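Local coordinates for polyprenyl synthetase (Zymomonas mobilis subsp. mobilis, PDB 4KKM), which probably catalyses the condensation of allylic and homoallylic isoprenoid diphosphates into longer prenyl diphosphates, at residues F83-R87 and E88-R92; K226-R229 and D230-A234. All blocks are in the same frame, centred on the assembly; numbering follows the deposited sequence.

Contact 1. Residues F83-R87 and E88-R92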
loop_
_atom_site.group_PDB
_atom_site.type_symbol
_atom_site.label_atom_id
_atom_site.label_comp_id
_atom_site.label_asym_id
_atom_site.label_seq_id
_atom_site.Cartn_x
_atom_site.Cartn_y
_atom_site.Cartn_z
ATOM N N PHE B 83 -22.264 10.304 14.986
ATOM C CA PHE B 83 -23.194 10.651 13.931
ATOM C C PHE B 83 -24.031 9.410 13.650
ATOM O O PHE B 83 -23.983 8.454 14.423
ATOM C CB PHE B 83 -22.390 11.142 12.729
ATOM C CG PHE B 83 -21.250 12.056 13.124
ATOM C CD1 PHE B 83 -21.513 13.246 13.785
ATOM C CD2 PHE B 83 -19.928 11.710 12.877
ATOM C CE1 PHE B 83 -20.485 14.094 14.175
ATOM C CE2 PHE B 83 -18.887 12.555 13.266
ATOM C CZ PHE B 83 -19.168 13.746 13.917
ATOM N N ASN B 84 -24.819 9.400 12.588
ATOM C CA ASN B 84 -25.617 8.201 12.356
ATOM C C ASN B 84 -25.011 7.323 11.282
ATOM O O ASN B 84 -25.557 7.184 10.193
ATOM C CB ASN B 84 -27.084 8.518 12.057
ATOM C CG ASN B 84 -28.020 7.412 12.533
ATOM O OD1 ASN B 84 -27.667 6.630 13.419
ATOM N ND2 ASN B 84 -29.210 7.342 11.949
ATOM N N VAL B 85 -23.862 6.741 11.603
ATOM C CA VAL B 85 -23.149 5.898 10.664
ATOM C C VAL B 85 -23.471 4.433 10.910
ATOM O O VAL B 85 -23.477 3.976 12.053
ATOM C CB VAL B 85 -21.632 6.121 10.778
ATOM C CG1 VAL B 85 -20.888 5.242 9.789
ATOM C CG2 VAL B 85 -21.318 7.592 10.552
ATOM N N ASP B 86 -23.754 3.712 9.827
ATOM C CA ASP B 86 -23.970 2.270 9.872
ATOM C C ASP B 86 -22.819 1.597 10.605
ATOM O O ASP B 86 -21.653 1.789 10.254
ATOM C CB ASP B 86 -24.078 1.719 8.452
ATOM C CG ASP B 86 -24.259 0.215 8.420
ATOM O OD1 ASP B 86 -23.243 -0.510 8.450
ATOM O OD2 ASP B 86 -25.419 -0.244 8.353
ATOM N N ARG B 87 -23.149 0.816 11.630
ATOM C CA ARG B 87 -22.131 0.243 12.511
ATOM C C ARG B 87 -21.196 -0.744 11.818
ATOM O O ARG B 87 -19.997 -0.757 12.087
ATOM C CB ARG B 87 -22.776 -0.406 13.738
ATOM C CG ARG B 87 -23.240 0.596 14.782
ATOM C CD ARG B 87 -24.025 -0.085 15.891
ATOM N NE ARG B 87 -24.490 0.865 16.898
ATOM C CZ ARG B 87 -25.569 1.630 16.761
ATOM N NH1 ARG B 87 -26.291 1.564 15.650
ATOM N NH2 ARG B 87 -25.924 2.465 17.728
ATOM N N GLU B 88 -21.737 -1.574 10.932
ATOM C CA GLU B 88 -20.901 -2.535 10.219
ATOM C C GLU B 88 -19.945 -1.824 9.259
ATOM O O GLU B 88 -18.788 -2.217 9.113
ATOM C CB GLU B 88 -21.762 -3.569 9.479
ATOM C CG GLU B 88 -20.965 -4.656 8.744
ATOM C CD GLU B 88 -20.408 -5.742 9.665
ATOM O OE1 GLU B 88 -20.530 -5.622 10.903
ATOM O OE2 GLU B 88 -19.845 -6.729 9.143
ATOM N N ALA B 89 -20.434 -0.775 8.608
ATOM C CA ALA B 89 -19.599 0.026 7.722
ATOM C C ALA B 89 -18.444 0.655 8.501
ATOM O O ALA B 89 -17.293 0.598 8.066
ATOM C CB ALA B 89 -20.426 1.099 7.049
ATOM N N ALA B 90 -18.762 1.253 9.649
ATOM C CA ALA B 90 -17.740 1.815 10.534
ATOM C C ALA B 90 -16.689 0.768 10.899
ATOM O O ALA B 90 -15.486 1.039 10.862
ATOM C CB ALA B 90 -18.384 2.393 11.796
ATOM N N LEU B 91 -17.146 -0.436 11.233
ATOM C CA LEU B 91 -16.229 -1.526 11.548
ATOM C C LEU B 91 -15.315 -1.890 10.374
ATOM O O LEU B 91 -14.142 -2.208 10.574
ATOM C CB LEU B 91 -17.001 -2.762 12.023
ATOM C CG LEU B 91 -17.495 -2.734 13.473
ATOM C CD1 LEU B 91 -18.528 -3.836 13.703
ATOM C CD2 LEU B 91 -16.318 -2.874 14.431
ATOM N N ARG B 92 -15.844 -1.849 9.155
ATOM C CA ARG B 92 -15.032 -2.167 7.975
ATOM C C ARG B 92 -13.952 -1.110 7.735
ATOM O O ARG B 92 -12.837 -1.428 7.314
ATOM C CB ARG B 92 -15.907 -2.315 6.725
ATOM C CG ARG B 92 -16.877 -3.495 6.771
ATOM C CD ARG B 92 -17.361 -3.879 5.375
ATOM N NE ARG B 92 -16.237 -4.307 4.548
ATOM C CZ ARG B 92 -15.697 -5.524 4.580
ATOM N NH1 ARG B 92 -16.190 -6.458 5.385
ATOM N NH2 ARG B 92 -14.660 -5.805 3.797
#
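Asp-86 is the N-cap of helix 87-109, and its carboxylate accepts a capping bond from the backbone of Ala-89, three residues on. Asp-86 OD1 lies 2.8 Å from Ala-89 N, with an N-H...O angle of 159°, and accepts the N-H on its anti lone pair, away from OD2. The aspartate torsion explains the reach: CG stands anti to the backbone N (chi1 178°), beside the carbonyl carbon, which swings OD1 over the first helical turn. There OD1 also lies close to the methyl of Ala-89, 3.5 Å from its CB. The residue contributes a main-chain acceptor as well as a side-chain one, since its carbonyl accepts the first i to i+4 bond of the helix: Ala-90 N binds Asp-86 O at 3.0 Å and nearly straight (169°). Leu-91 N to Arg-87 O follows, also at 3.0 Å. A light apolar touch accompanies these bonds, Val-85 CG1 meeting Ala-90 CB at 4.3 Å. Glu-88 turns its carboxylate away from the cap to a salt bridge with Arg-40 on helix 24-45. Val-85 and Ala-90 both meet Cys-80 of helix 71-80, Val-85 and Ala-89 reach Met-221 of helix 208-221, and Leu-91 touches Asp-37 and Leu-41 of helix 24-45 and Val-77 of helix 71-80.

Contact 2. Residues K226-R229 and D230-A234; sequences KDIR and DRLKA
Three charged side chains, Lys-226, Arg-229 and Asp-230, form a salt-bridge network within the first turns of helix 226-253, in which the carboxylate has one short, hydrogen-bonded partner and one distant one. Lys-226 NZ donates to Asp-230 OD2 at 2.8 Å, and Asp-230 OD2 accepts on its syn lone pair, on the side of the other oxygen. The lysine gets there by folding: its chain bends at chi2 (56°) and chi4, which brings the methylenes against the carboxylate as well, with CE 3.4 Å from Asp-230 OD1. Arg-229 contributes charge alone, in a long ion pair with NH1 4.0 Å from Asp-230 OD1; the guanidinium and carboxylate planes stand 87° apart, and no N-H points at the oxygen. Arg-229 was modelled in two conformers, so these details hold for the one described and are less certain. In it, Lys-233 CD meets the guanidinium edge in plane, 3.9 Å from Arg-229 NH1. Both cationic ends lie near Glu-216 of helix 208-221, which is salt-bridged to Lys-233 and a weak, long partner of Arg-229. Elsewhere on the helix, Ile-228 CG2 and Leu-232 CD1 run side by side at 4.1 Å. Four backbone bonds, from Asp-230 N to Lys-226 O through Lys-233 N to Arg-229 O, show the i to i+4 pattern. The arrangement is that of an amphipathic alpha-helix, with an i to i+4 lysine-aspartate salt bridge on one side and aliphatic residues packed inward on another, Leu-232 on helix 208-221 and Ile-228 on the loop residue Phe-83.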
loop_
_atom_site.group_PDB
_atom_site.type_symbol
_atom_site.label_atom_id
_atom_site.label_comp_id
_atom_site.label_asym_id
_atom_site.label_seq_id
_atom_site.Cartn_x
_atom_site.Cartn_y
_atom_site.Cartn_z
ATOM N N LYS B 226 -16.471 21.261 8.023
ATOM C CA LYS B 226 -15.054 21.477 8.291
ATOM C C LYS B 226 -14.773 21.759 9.768
ATOM O O LYS B 226 -13.785 21.276 10.322
ATOM C CB LYS B 226 -14.530 22.616 7.416
ATOM C CG LYS B 226 -13.060 22.945 7.611
ATOM C CD LYS B 226 -12.177 21.725 7.398
ATOM C CE LYS B 226 -10.729 22.128 7.137
ATOM N NZ LYS B 226 -10.383 23.417 7.795
ATOM N N ASP B 227 -15.644 22.537 10.400
ATOM C CA ASP B 227 -15.492 22.852 11.818
ATOM C C ASP B 227 -15.494 21.589 12.683
ATOM O O ASP B 227 -14.686 21.456 13.601
ATOM C CB ASP B 227 -16.588 23.820 12.275
ATOM C CG ASP B 227 -16.426 25.206 11.676
ATOM O OD1 ASP B 227 -15.575 25.369 10.775
ATOM O OD2 ASP B 227 -17.151 26.132 12.100
ATOM N N ILE B 228 -16.397 20.663 12.378
ATOM C CA ILE B 228 -16.483 19.404 13.111
ATOM C C ILE B 228 -15.294 18.499 12.779
ATOM O O ILE B 228 -14.744 17.827 13.656
ATOM C CB ILE B 228 -17.815 18.673 12.812
ATOM C CG1 ILE B 228 -18.997 19.468 13.377
ATOM C CG2 ILE B 228 -17.805 17.263 13.387
ATOM C CD1 ILE B 228 -18.957 19.617 14.873
ATOM N N ARG B 229 -14.893 18.483 11.512
ATOM C CA ARG B 229 -13.742 17.688 11.114
ATOM C C ARG B 229 -12.488 18.149 11.846
ATOM O O ARG B 229 -11.714 17.325 12.337
ATOM C CB ARG B 229 -13.517 17.729 9.602
ATOM C CG ARG B 229 -12.178 17.138 9.207
ATOM C CD ARG B 229 -12.146 16.601 7.788
ATOM N NE ARG B 229 -12.035 17.640 6.768
ATOM C CZ ARG B 229 -10.967 18.410 6.584
ATOM N NH1 ARG B 229 -9.905 18.289 7.370
ATOM N NH2 ARG B 229 -10.967 19.315 5.615
ATOM N N ASP B 230 -12.307 19.465 11.936
ATOM C CA ASP B 230 -11.150 20.037 12.610
ATOM C C ASP B 230 -11.117 19.725 14.109
ATOM O O ASP B 230 -10.061 19.420 14.653
ATOM C CB ASP B 230 -11.079 21.549 12.375
ATOM C CG ASP B 230 -10.617 21.896 10.975
ATOM O OD1 ASP B 230 -10.089 21.002 10.282
ATOM O OD2 ASP B 230 -10.778 23.065 10.567
ATOM N N ARG B 231 -12.266 19.810 14.772
ATOM C CA ARG B 231 -12.352 19.441 16.182
ATOM C C ARG B 231 -11.926 17.989 16.404
ATOM O O ARG B 231 -11.171 17.684 17.333
ATOM C CB ARG B 231 -13.770 19.641 16.708
ATOM C CG ARG B 231 -14.155 21.087 16.957
ATOM C CD ARG B 231 -15.590 21.172 17.444
ATOM N NE ARG B 231 -15.930 22.516 17.896
ATOM C CZ ARG B 231 -15.710 22.970 19.126
ATOM N NH1 ARG B 231 -15.150 22.188 20.040
ATOM N NH2 ARG B 231 -16.057 24.208 19.441
ATOM N N LEU B 232 -12.420 17.099 15.552
ATOM C CA LEU B 232 -12.076 15.683 15.648
ATOM C C LEU B 232 -10.592 15.436 15.365
ATOM O O LEU B 232 -9.940 14.672 16.072
ATOM C CB LEU B 232 -12.962 14.848 14.716
ATOM C CG LEU B 232 -14.448 14.909 15.093
ATOM C CD1 LEU B 232 -15.309 14.093 14.137
ATOM C CD2 LEU B 232 -14.637 14.445 16.524
ATOM N N LYS B 233 -10.047 16.084 14.342
ATOM C CA LYS B 233 -8.619 15.922 14.067
ATOM C C LYS B 233 -7.764 16.502 15.197
ATOM O O LYS B 233 -6.684 15.991 15.498
ATOM C CB LYS B 233 -8.238 16.521 12.709
ATOM C CG LYS B 233 -8.829 15.759 11.523
ATOM C CD LYS B 233 -8.194 16.174 10.202
ATOM C CE LYS B 233 -6.869 15.449 9.971
ATOM N NZ LYS B 233 -6.306 15.748 8.623
ATOM N N ALA B 234 -8.260 17.557 15.833
ATOM C CA ALA B 234 -7.570 18.149 16.975
ATOM C C ALA B 234 -7.555 17.190 18.170
ATOM O O ALA B 234 -6.572 17.119 18.909
ATOM C CB ALA B 234 -8.226 19.482 17.363
#

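Overall arrangement
Contact 1 precedes contact 2 along the chain, and their centres lie about 19 Å apart within the same polyprenyl synthetase domain. Each marks the beginning of a long helix, 87-109 for the first and 226-253 for the second. The loop of contact 1 joins them directly: the ring of Phe-83 packs against the second helix, its CZ 3.8 Å from Ile-228 CG2 and 3.9 Å from Leu-232 CD1. Helix 208-221 borders both contacts. Both therefore lie on the mainly helical body of the enzyme, where the starts of two helices distant in sequence are brought together, away from the calcium site at Asp-108 and Asp-114.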